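Putative lipoprotein (Parabacteroides distasonis ATCC 8503, PDB 3JX8) is of unknown function but is probably a surface lipoprotein with an adhesin-like beta-helical fold, and may bind lipid. Local coordinates at residues Y36-K41 and K113-N118; K96-L101 and F109-P114. One frame throughout, in Å; residues are numbered along the deposited sequence.

Both contacts lie on the same side of the chain's centre in a parallel beta-helix, and they share Lys113 and Pro114. Contact 1 (36-41 with 113-118) is a surface contact at a corner of the coil, while contact 2 (96-101 with 109-114) is buried in the interior, with all four touching residues buried. Their chemistry differs accordingly: contact 1 relies on side-chain-to-backbone hydrogen bonds and bridging waters, contact 2 on apolar packing with no hydrogen bond across it. Strands 33-38 and 108-111 are parallel neighbours, so the two sites adjoin. Side chains of 36-41 also bond to backbone N-H groups of 96-101 and 109-114, tying the polar surface contact to the segments of the buried one.

Contact 1. Residues Y36-K41 and K113-N118; sequences YEQSDK and KPTKVN
The amide of Gln38 carries the methyl of Thr115 on one face, with CG2 3.7 Å from CD, while its NE2 donates to Lys116 O (2.9 Å). That acceptor lies only 12° out of the amide plane, so the bond and the methyl meet the group from different directions. The other amide atom, OE1, accepts from Leu98 N; bonds at both ends fix the rotation of the group.

The carboxylate of Glu37 is likewise approached over a face, by Lys113 CG at 3.5 Å from its CD. Lys113 N donates to the syn side of OE1 (2.9 Å), but from 31° out of the carboxylate plane. With OE2 accepting from Ser112 N, the acid grips two successive backbone amides. The bend at chi2 (-64°) folds the carboxylate back to this position, and the lysine chain crosses it at about a right angle, Lys113 NZ remaining 6.1 Å from Glu37 OE2, too far for a salt bridge.

Waters complete the interface. One donates to Glu37 OE1 and to Thr115 OG1 (2.8 Å) and accepts from Gln38 N; another joins Gln38 O to Pro114 O, and a third accepts from Gln38 NE2 and Lys116 N. No backbone-to-backbone hydrogen bond links the segments, so side chains and water bridge the end of strand 33-38 to strand 115-117, at a corner of a parallel beta-helix.

Contact 2. Residues K96-L101 and F109-P114; sequences KELKEL and FIISKP
Phe109 and Leu101 meet inside a parallel beta-helix, the fold of the pectate-lyase-like clan to which this adhesin head family belongs. Strands 100-104 and 108-111 follow each other in the chain but join different sheets, and their inward side chains approach from opposite directions. The CA atoms of Leu101 and Phe109 are 9.5 Å apart, a spacing that leaves the contact to side chains alone.

Along Phe109, CB stands back, 4.4 Å from Leu101 CD2, and the torsion that sets CG anti to the backbone N (chi1 -173°) sends the ring in toward Leu101. From CG onward one methyl dominates: all six ring carbons of Phe109 lie within about 4.1 Å of Leu101 CD2. The centroid confirms that this methyl sits over the ring as a whole: CD2 of Leu101 is 3.6 Å from the centre of the Phe109 ring and 12° off its normal, a CH-pi contact. Leu101 CD1 lies over the same face, displaced toward the CE2 side, and comes within 3.6 Å of Phe109 CE2. Both branches of Leu101 therefore bear on the aromatic group.

Surrounding residues enlarge the apolar core. Phe34 meets the Phe109 ring with planes at about 45°, Ile26 touches Phe109 and both leucines, and Ile122 of the neighbouring parallel strand 120-125 packs on Leu101. Tyr36 reaches the same cluster from strand 33-38, touching Leu98, Phe109 and Ile111.

At the tip, Phe109 CZ still lies 3.9 Å from both Leu101 CD1 and Leu101 CD2, and it gains Leu98 as a further neighbour, met obliquely by CD2 at 4.2 Å. The same Leu98 CD2 stands 4.4 Å from Ile111 CD1, so one methyl touches two alternate residues of strand 108-111.

Contact 1. Residues Y36-K41 and K113-N118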
# COMPACT_ATOMS: atom_id res chain seq x y z
N TYR A 36 14.38 23.50 -2.46
CA TYR A 36 13.40 24.17 -3.30
C TYR A 36 12.72 25.25 -2.48
O TYR A 36 12.58 25.13 -1.26
CB TYR A 36 12.35 23.18 -3.86
CG TYR A 36 11.21 23.89 -4.56
CD1 TYR A 36 11.30 24.27 -5.89
CD2 TYR A 36 10.05 24.23 -3.88
CE1 TYR A 36 10.28 24.96 -6.51
CE2 TYR A 36 9.03 24.92 -4.48
CZ TYR A 36 9.15 25.28 -5.81
OH TYR A 36 8.13 26.00 -6.42
N GLU A 37 12.30 26.32 -3.16
CA GLU A 37 11.42 27.33 -2.58
C GLU A 37 10.46 27.85 -3.64
O GLU A 37 10.78 27.89 -4.82
CB GLU A 37 12.19 28.53 -2.01
CG GLU A 37 13.27 28.21 -0.95
CD GLU A 37 12.74 27.60 0.37
OE1 GLU A 37 11.54 27.71 0.69
OE2 GLU A 37 13.57 27.02 1.12
N GLN A 38 9.28 28.25 -3.20
CA GLN A 38 8.40 29.01 -4.06
C GLN A 38 8.91 30.45 -3.99
O GLN A 38 9.33 30.89 -2.92
CB GLN A 38 6.95 28.92 -3.58
CG GLN A 38 6.35 27.52 -3.76
CD GLN A 38 4.88 27.45 -3.44
OE1 GLN A 38 4.19 26.50 -3.86
NE2 GLN A 38 4.37 28.44 -2.70
N SER A 39 8.90 31.15 -5.12
CA SER A 39 9.41 32.53 -5.20
C SER A 39 8.86 33.25 -6.41
O SER A 39 8.63 32.66 -7.46
CB SER A 39 10.95 32.51 -5.24
OG SER A 39 11.52 33.74 -5.67
N ASP A 40 8.64 34.55 -6.26
CA ASP A 40 8.25 35.42 -7.39
C ASP A 40 9.44 35.91 -8.20
O ASP A 40 9.24 36.52 -9.24
CB ASP A 40 7.42 36.60 -6.92
CG ASP A 40 6.05 36.17 -6.43
OD1 ASP A 40 5.42 35.26 -7.05
OD2 ASP A 40 5.61 36.74 -5.40
N LYS A 41 10.66 35.63 -7.74
CA LYS A 41 11.82 35.88 -8.57
C LYS A 41 11.78 34.98 -9.80
O LYS A 41 10.98 34.04 -9.88
CB LYS A 41 13.11 35.57 -7.82
CG LYS A 41 13.39 36.45 -6.62
CD LYS A 41 14.62 35.96 -5.85
CE LYS A 41 15.02 36.97 -4.74
NZ LYS A 41 15.68 36.33 -3.54
N LYS A 113 11.55 27.95 3.60
CA LYS A 113 10.95 29.26 3.82
C LYS A 113 9.45 29.15 3.96
O LYS A 113 8.89 28.12 3.56
CB LYS A 113 11.30 30.19 2.66
CG LYS A 113 12.80 30.41 2.50
CD LYS A 113 13.11 31.46 1.45
CE LYS A 113 14.62 31.60 1.18
NZ LYS A 113 14.93 32.88 0.45
N PRO A 114 8.79 30.20 4.49
CA PRO A 114 7.34 30.25 4.55
C PRO A 114 6.75 30.03 3.18
O PRO A 114 7.12 30.71 2.23
CB PRO A 114 7.04 31.67 5.03
CG PRO A 114 8.22 32.07 5.77
CD PRO A 114 9.37 31.44 5.05
N THR A 115 5.85 29.07 3.08
CA THR A 115 5.27 28.67 1.82
C THR A 115 3.76 28.78 1.92
O THR A 115 3.15 28.20 2.83
CB THR A 115 5.67 27.24 1.53
OG1 THR A 115 7.10 27.16 1.55
CG2 THR A 115 5.09 26.78 0.18
N LYS A 116 3.17 29.53 1.01
CA LYS A 116 1.73 29.62 0.90
C LYS A 116 1.27 28.62 -0.17
O LYS A 116 1.83 28.61 -1.25
CB LYS A 116 1.32 31.05 0.55
CG LYS A 116 -0.15 31.20 0.18
CD LYS A 116 -0.60 32.66 0.21
CE LYS A 116 -1.86 32.92 -0.66
NZ LYS A 116 -2.13 34.41 -0.82
N VAL A 117 0.30 27.76 0.14
CA VAL A 117 -0.16 26.76 -0.83
C VAL A 117 -1.65 26.86 -1.06
O VAL A 117 -2.43 27.15 -0.16
CB VAL A 117 0.16 25.30 -0.39
CG1 VAL A 117 1.66 25.11 -0.14
CG2 VAL A 117 -0.64 24.92 0.83
N ASN A 118 -2.03 26.58 -2.30
CA ASN A 118 -3.41 26.31 -2.64
C ASN A 118 -3.57 24.79 -2.53
O ASN A 118 -4.04 24.30 -1.50
CB ASN A 118 -3.72 26.85 -4.03
CG ASN A 118 -5.10 26.47 -4.51
OD1 ASN A 118 -5.97 26.08 -3.74
ND2 ASN A 118 -5.29 26.59 -5.82
O HOH W 1 9.05 28.21 -0.09
O HOH W 2 5.16 30.82 -0.90
O HOH W 3 7.96 30.75 -0.19

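Contact 2. Residues K96-L101 and F109-P114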
# COMPACT_ATOMS: atom_id res chain seq x y z
N LYS A 96 7.44 29.72 -9.20
CA LYS A 96 6.40 30.52 -8.59
C LYS A 96 5.56 29.67 -7.64
O LYS A 96 5.21 30.12 -6.56
CB LYS A 96 5.55 31.22 -9.64
CG LYS A 96 6.39 32.07 -10.66
CD LYS A 96 6.40 33.56 -10.38
CE LYS A 96 7.63 34.34 -10.98
NZ LYS A 96 8.11 33.85 -12.33
N GLU A 97 5.28 28.43 -8.02
CA GLU A 97 4.41 27.55 -7.23
C GLU A 97 4.78 26.09 -7.48
O GLU A 97 5.17 25.74 -8.59
CB GLU A 97 2.97 27.77 -7.67
CG GLU A 97 1.93 26.90 -6.99
CD GLU A 97 0.52 27.17 -7.52
OE1 GLU A 97 0.41 27.84 -8.58
OE2 GLU A 97 -0.47 26.71 -6.89
N LEU A 98 4.63 25.25 -6.45
CA LEU A 98 4.82 23.81 -6.61
C LEU A 98 3.54 23.09 -6.25
O LEU A 98 3.20 22.97 -5.07
CB LEU A 98 5.96 23.32 -5.73
CG LEU A 98 6.28 21.82 -5.77
CD1 LEU A 98 6.72 21.37 -7.20
CD2 LEU A 98 7.33 21.54 -4.73
N LYS A 99 2.82 22.66 -7.27
CA LYS A 99 1.57 21.97 -7.08
C LYS A 99 1.80 20.50 -6.85
O LYS A 99 1.04 19.87 -6.15
CB LYS A 99 0.67 22.10 -8.30
CG LYS A 99 0.38 23.51 -8.71
CD LYS A 99 -0.63 23.54 -9.86
CE LYS A 99 -0.96 24.97 -10.26
NZ LYS A 99 -2.14 24.97 -11.19
N GLU A 100 2.83 19.95 -7.49
CA GLU A 100 3.10 18.52 -7.39
C GLU A 100 4.58 18.16 -7.48
O GLU A 100 5.28 18.54 -8.44
CB GLU A 100 2.30 17.77 -8.43
CG GLU A 100 2.32 16.31 -8.19
CD GLU A 100 1.53 15.55 -9.20
OE1 GLU A 100 0.43 16.01 -9.53
OE2 GLU A 100 1.99 14.48 -9.66
N LEU A 101 5.02 17.42 -6.48
CA LEU A 101 6.34 16.86 -6.37
C LEU A 101 6.24 15.33 -6.47
O LEU A 101 5.52 14.67 -5.70
CB LEU A 101 6.96 17.21 -5.02
CG LEU A 101 8.32 16.55 -4.75
CD1 LEU A 101 9.34 17.02 -5.79
CD2 LEU A 101 8.80 16.84 -3.31
N PHE A 109 14.63 16.12 -0.15
CA PHE A 109 14.00 17.27 -0.76
C PHE A 109 13.50 18.16 0.36
O PHE A 109 12.66 17.72 1.14
CB PHE A 109 12.86 16.81 -1.63
CG PHE A 109 12.26 17.90 -2.42
CD1 PHE A 109 11.38 18.80 -1.82
CD2 PHE A 109 12.56 18.06 -3.77
CE1 PHE A 109 10.77 19.81 -2.56
CE2 PHE A 109 11.99 19.09 -4.51
CZ PHE A 109 11.10 19.98 -3.90
N ILE A 110 13.99 19.40 0.42
CA ILE A 110 13.74 20.32 1.56
C ILE A 110 13.24 21.68 1.12
O ILE A 110 13.85 22.31 0.26
CB ILE A 110 15.05 20.52 2.38
CG1 ILE A 110 15.56 19.14 2.85
CG2 ILE A 110 14.83 21.45 3.57
CD1 ILE A 110 16.86 19.19 3.68
N ILE A 111 12.13 22.13 1.71
CA ILE A 111 11.59 23.49 1.55
C ILE A 111 11.74 24.16 2.91
O ILE A 111 11.24 23.62 3.91
CB ILE A 111 10.10 23.50 1.16
CG1 ILE A 111 9.90 22.75 -0.14
CG2 ILE A 111 9.58 24.93 1.06
CD1 ILE A 111 8.49 22.87 -0.69
N SER A 112 12.42 25.32 2.95
CA SER A 112 12.77 25.94 4.24
C SER A 112 12.09 27.25 4.59
O SER A 112 12.07 27.61 5.76
CB SER A 112 14.28 26.16 4.33
OG SER A 112 14.95 24.94 4.54
N LYS A 113 11.55 27.95 3.60
CA LYS A 113 10.95 29.26 3.82
C LYS A 113 9.45 29.15 3.96
O LYS A 113 8.89 28.12 3.56
CB LYS A 113 11.30 30.19 2.66
CG LYS A 113 12.80 30.41 2.50
CD LYS A 113 13.11 31.46 1.45
CE LYS A 113 14.62 31.60 1.18
NZ LYS A 113 14.93 32.88 0.45
N PRO A 114 8.79 30.20 4.49
CA PRO A 114 7.34 30.25 4.55
C PRO A 114 6.75 30.03 3.18
O PRO A 114 7.12 30.71 2.23
CB PRO A 114 7.04 31.67 5.03
CG PRO A 114 8.22 32.07 5.77
CD PRO A 114 9.37 31.44 5.05